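Local structure of 1-deoxy-D-xylulose 5-phosphate reductoisomerase (Moraxella catarrhalis, 4ZQG) at residues S223-A227 / T228-K232; A313-L316 / D317-A320. The protein catalyses the metal- and nicotinamide-cofactor-dependent rearrangement and reduction of 1-deoxy-D-xylulose 5-phosphate to 2-C-methyl-D-erythritol 4-phosphate, a step of the MEP pathway blocked by fosmidomycin. All blocks are in the same frame, centred on the assembly; numbering follows the deposited sequence.

Contact 1 (S223-A227 / T228-K232); sequences SIDSA and TMMNK. With FOM (3-[formyl(hydroxy)amino]propylphosphonic acid), chain E.
The carboxylate of Asp225 and the carboxamide of Asn231 rise from neighbouring carbons, Asp225 CB and Asn231 CB touching at 3.7 Å, yet the two groups serve different surroundings. Asp225 OD1 meets Met230 CB at 4.1 Å; it also accepts from Asn343 and from a water that in turn accepts from Thr228 OG1. The carboxamide turns its ND2 to fosmidomycin. A first torsion of -178° stretches the side chain away from its own N, and Asn231 ND2 gives hydrogen bonds to OP2 at 2.9 Å and to O2 at 3.1 Å, while Lys129 binds OD1 and fixes which way the amide is flipped. Ser226 OG donates to OP3 at 2.6 Å, and Lys232 NZ reaches OP2 at 3.0 Å, a cation suited to the phosphonate.

Between these residues the helix breaks and restarts. Met229 turns with positive phi (77°) and occupies the N-cap position; Thr228 OG1 accepts from Met230 N at 3.1 Å in an ST turn, a role suited to a short hydroxyl side chain. Asn231 N donates to Asp225 O across the break. Helix 333-351 packs on Ile224 and Asp225, helix 320-331 on Thr228, Met229 and Met230, and strand 250-254 on Met229 and Lys232.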
loop_
_atom_site.group_PDB
_atom_site.type_symbol
_atom_site.label_atom_id
_atom_site.label_comp_id
_atom_site.label_asym_id
_atom_site.label_seq_id
_atom_site.Cartn_x
_atom_site.Cartn_y
_atom_site.Cartn_z
ATOM N N SER A 223 3.223 13.521 -22.386
ATOM C CA SER A 223 3.921 14.620 -21.787
ATOM C C SER A 223 3.055 15.873 -21.742
ATOM O O SER A 223 2.950 16.496 -20.706
ATOM C CB SER A 223 5.293 14.859 -22.476
ATOM O OG SER A 223 6.227 13.856 -22.047
ATOM N N ILE A 224 2.427 16.239 -22.850
ATOM C CA ILE A 224 1.612 17.480 -22.910
ATOM C C ILE A 224 0.337 17.379 -22.066
ATOM O O ILE A 224 -0.089 18.324 -21.379
ATOM C CB ILE A 224 1.232 17.812 -24.366
ATOM C CG1 ILE A 224 2.502 18.066 -25.215
ATOM C CG2 ILE A 224 0.318 19.032 -24.427
ATOM C CD1 ILE A 224 3.247 19.336 -24.847
ATOM N N ASP A 225 -0.257 16.206 -22.130
ATOM C CA ASP A 225 -1.384 15.880 -21.325
ATOM C C ASP A 225 -1.126 16.035 -19.808
ATOM O O ASP A 225 -2.046 16.349 -19.014
ATOM C CB ASP A 225 -1.791 14.458 -21.648
ATOM C CG ASP A 225 -2.557 14.352 -22.947
ATOM O OD1 ASP A 225 -2.990 15.427 -23.510
ATOM O OD2 ASP A 225 -2.737 13.163 -23.369
ATOM N N SER A 226 0.113 15.801 -19.399
ATOM C CA SER A 226 0.478 15.986 -18.013
ATOM C C SER A 226 0.547 17.480 -17.681
ATOM O O SER A 226 0.020 17.921 -16.677
ATOM C CB SER A 226 1.780 15.262 -17.720
ATOM O OG SER A 226 2.230 15.641 -16.452
ATOM N N ALA A 227 1.161 18.260 -18.558
ATOM C CA ALA A 227 1.166 19.725 -18.416
ATOM C C ALA A 227 -0.232 20.368 -18.209
ATOM O O ALA A 227 -0.356 21.287 -17.432
ATOM C CB ALA A 227 1.872 20.359 -19.617
ATOM N N THR A 228 -1.252 19.901 -18.945
ATOM C CA THR A 228 -2.639 20.463 -18.890
ATOM C C THR A 228 -3.525 19.737 -17.880
ATOM O O THR A 228 -4.626 20.185 -17.554
ATOM C CB THR A 228 -3.380 20.324 -20.245
ATOM O OG1 THR A 228 -3.705 18.947 -20.493
ATOM C CG2 THR A 228 -2.544 20.824 -21.396
ATOM N N MET A 229 -3.041 18.582 -17.445
ATOM C CA MET A 229 -3.742 17.709 -16.525
ATOM C C MET A 229 -4.852 16.895 -17.176
ATOM O O MET A 229 -5.564 16.154 -16.511
ATOM C CB MET A 229 -4.268 18.457 -15.317
ATOM C CG MET A 229 -4.599 17.508 -14.153
ATOM S SD MET A 229 -4.247 18.073 -12.471
ATOM C CE MET A 229 -2.584 18.649 -12.720
ATOM N N MET A 230 -4.959 16.972 -18.490
ATOM C CA MET A 230 -5.804 16.064 -19.202
ATOM C C MET A 230 -5.373 14.604 -19.004
ATOM O O MET A 230 -6.213 13.707 -19.112
ATOM C CB MET A 230 -5.786 16.419 -20.687
ATOM C CG MET A 230 -6.642 15.507 -21.556
ATOM S SD MET A 230 -8.358 15.531 -21.005
ATOM C CE MET A 230 -8.911 17.117 -21.640
ATOM N N ASN A 231 -4.081 14.347 -18.735
ATOM C CA ASN A 231 -3.611 12.976 -18.489
ATOM C C ASN A 231 -4.353 12.325 -17.303
ATOM O O ASN A 231 -4.728 11.144 -17.354
ATOM C CB ASN A 231 -2.106 12.941 -18.262
ATOM C CG ASN A 231 -1.580 11.515 -18.061
ATOM O OD1 ASN A 231 -1.795 10.617 -18.887
ATOM N ND2 ASN A 231 -0.936 11.286 -16.920
ATOM N N LYS A 232 -4.609 13.116 -16.264
ATOM C CA LYS A 232 -5.365 12.626 -15.138
ATOM C C LYS A 232 -6.816 12.407 -15.509
ATOM O O LYS A 232 -7.425 11.417 -15.098
ATOM C CB LYS A 232 -5.246 13.562 -13.954
ATOM C CG LYS A 232 -5.093 12.846 -12.626
ATOM C CD LYS A 232 -4.123 11.678 -12.675
ATOM C CE LYS A 232 -2.750 12.121 -13.150
ATOM N NZ LYS A 232 -1.761 11.020 -13.003
HETATM O O2 FOM E . 1.041 8.977 -16.557
HETATM N N1 FOM E . 2.278 8.872 -15.955
HETATM C C1 FOM E . 2.667 7.789 -15.418
HETATM O O1 FOM E . 1.945 6.806 -15.397
HETATM C C2 FOM E . 3.050 10.110 -15.932
HETATM C C3 FOM E . 2.107 10.972 -15.091
HETATM C C4 FOM E . 2.533 12.413 -15.060
HETATM P PA1 FOM E . 1.238 13.244 -14.167
HETATM O OP1 FOM E . 1.273 12.680 -12.676
HETATM O OP2 FOM E . -0.065 12.805 -14.668
HETATM O OP3 FOM E . 1.330 14.869 -14.178
HETATM O O HOH W 1 -3.834 17.891 -23.155
#

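Contact 2 (A313-L316 / D317-A320); sequences APDL and DKFA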
loop_
_atom_site.group_PDB
_atom_site.type_symbol
_atom_site.label_atom_id
_atom_site.label_comp_id
_atom_site.label_asym_id
_atom_site.label_seq_id
_atom_site.Cartn_x
_atom_site.Cartn_y
_atom_site.Cartn_z
ATOM N N ALA A 313 -4.973 19.900 -2.989
ATOM C CA ALA A 313 -6.192 19.719 -3.775
ATOM C C ALA A 313 -5.991 20.273 -5.176
ATOM O O ALA A 313 -5.302 21.259 -5.343
ATOM C CB ALA A 313 -7.360 20.440 -3.108
ATOM N N PRO A 314 -6.614 19.660 -6.186
ATOM C CA PRO A 314 -6.487 20.182 -7.547
ATOM C C PRO A 314 -7.099 21.550 -7.661
ATOM O O PRO A 314 -8.106 21.800 -7.027
ATOM C CB PRO A 314 -7.300 19.194 -8.380
ATOM C CG PRO A 314 -7.461 17.999 -7.530
ATOM C CD PRO A 314 -7.510 18.501 -6.133
ATOM N N ASP A 315 -6.468 22.425 -8.420
ATOM C CA ASP A 315 -7.000 23.739 -8.787
ATOM C C ASP A 315 -7.735 23.631 -10.161
ATOM O O ASP A 315 -7.103 23.663 -11.224
ATOM C CB ASP A 315 -5.817 24.709 -8.855
ATOM C CG ASP A 315 -6.200 26.100 -9.341
ATOM O OD1 ASP A 315 -7.415 26.384 -9.568
ATOM O OD2 ASP A 315 -5.240 26.899 -9.498
ATOM N N LEU A 316 -9.062 23.482 -10.120
ATOM C CA LEU A 316 -9.833 23.098 -11.298
ATOM C C LEU A 316 -10.017 24.243 -12.292
ATOM O O LEU A 316 -10.107 24.002 -13.505
ATOM C CB LEU A 316 -11.206 22.533 -10.928
ATOM C CG LEU A 316 -11.381 21.103 -10.375
ATOM C CD1 LEU A 316 -10.351 20.139 -10.927
ATOM C CD2 LEU A 316 -11.366 21.059 -8.850
ATOM N N ASP A 317 -10.069 25.484 -11.807
ATOM C CA ASP A 317 -10.101 26.617 -12.732
ATOM C C ASP A 317 -8.874 26.519 -13.608
ATOM O O ASP A 317 -8.985 26.548 -14.832
ATOM C CB ASP A 317 -10.159 27.956 -12.004
ATOM C CG ASP A 317 -11.411 28.089 -11.169
ATOM O OD1 ASP A 317 -11.424 28.891 -10.201
ATOM O OD2 ASP A 317 -12.382 27.356 -11.473
ATOM N N LYS A 318 -7.718 26.341 -12.975
ATOM C CA LYS A 318 -6.462 26.259 -13.688
ATOM C C LYS A 318 -6.334 24.970 -14.530
ATOM O O LYS A 318 -5.727 24.996 -15.574
ATOM C CB LYS A 318 -5.295 26.423 -12.708
ATOM C CG LYS A 318 -3.928 26.482 -13.369
ATOM C CD LYS A 318 -2.845 25.828 -12.525
ATOM C CE LYS A 318 -2.121 26.819 -11.607
ATOM N NZ LYS A 318 -0.708 26.989 -12.065
ATOM N N PHE A 319 -6.918 23.856 -14.117
ATOM C CA PHE A 319 -6.794 22.617 -14.899
ATOM C C PHE A 319 -8.149 22.124 -15.410
ATOM O O PHE A 319 -8.601 21.029 -15.075
ATOM C CB PHE A 319 -6.110 21.539 -14.072
ATOM C CG PHE A 319 -4.704 21.875 -13.694
ATOM C CD1 PHE A 319 -4.373 22.140 -12.386
ATOM C CD2 PHE A 319 -3.726 21.950 -14.654
ATOM C CE1 PHE A 319 -3.077 22.453 -12.035
ATOM C CE2 PHE A 319 -2.425 22.259 -14.316
ATOM C CZ PHE A 319 -2.098 22.508 -13.004
ATOM N N ALA A 320 -8.759 22.950 -16.266
ATOM C CA ALA A 320 -10.090 22.722 -16.806
ATOM C C ALA A 320 -10.227 21.364 -17.480
ATOM O O ALA A 320 -11.291 20.733 -17.431
ATOM C CB ALA A 320 -10.428 23.821 -17.787
#
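Asp315 and Lys318 meet on an alpha-turn, in which Phe319 N donates to Asp315 O at 2.9 Å (N-H...O angle 138°) and closes a single helix-like turn shortly before helix 320-331. The lysine side chain crosses the aspartate at about a right angle. Lys318 CB lies against the carboxylate, 3.2 Å from Asp315 OD2. CG stands over the centre of the Phe319 ring, 4.3 Å above its plane, with Asp315 OD2 off to one flank of the chain. CD continues past the carboxylate, and Lys318 CE is still only 3.8 Å from Asp315 OD2. The chain bends at each of its later torsions, and the ammonium does not close on the acid: Lys318 NZ stays 5.2 Å from Asp315 OD2 and instead donates to the backbone oxygens of Lys197 and Leu195. Lysine suits this place because its long aliphatic part can cover a ring while its charged end travels on to carbonyls of another loop.

Aspartate is equally apt at the start of the turn. A chi1 of 175° places CG beside the carbonyl carbon, which swings the carboxylate over the following residues and brings Asp315 OD1 to 3.4 Å from Lys318 N, a weak but nearly straight hydrogen bond. Asp315 OD1 and Asp317 OD1 are 4.8 Å apart; both acids are exposed, so solvent would probably soften any repulsion.

Before the turn, Pro314 packs on Val252 and Ile254 of strand 250-254 and on Tyr304 of the second subunit. After it, the buried Phe319 also leans on Met202 of helix 199-203. The same carbonyl that closes the turn also touches this ring, with Phe319 CD1 3.3 Å from Asp315 O.

In the fold
From the N terminus the chain first reaches contact 1, where helix 220-228 gives way to helix 230-243 and lines the fosmidomycin pocket. Strands 250-254, 260-266 and 271-275 of the mixed sheet follow, then helix 281-289 and strand 307-311, after which contact 2 shapes the loop leading into helix 320-331. Each contact closes a short local turn; they stand in series, neither nested nor crossed. Their centres nevertheless lie about 12 Å apart, and they touch through one aromatic ring: Phe319 CD2 packs against Thr228 O at 3.5 Å and against Met229 CB. The break between the inhibitor-binding helices thus rests on the loop that contacts the second subunit.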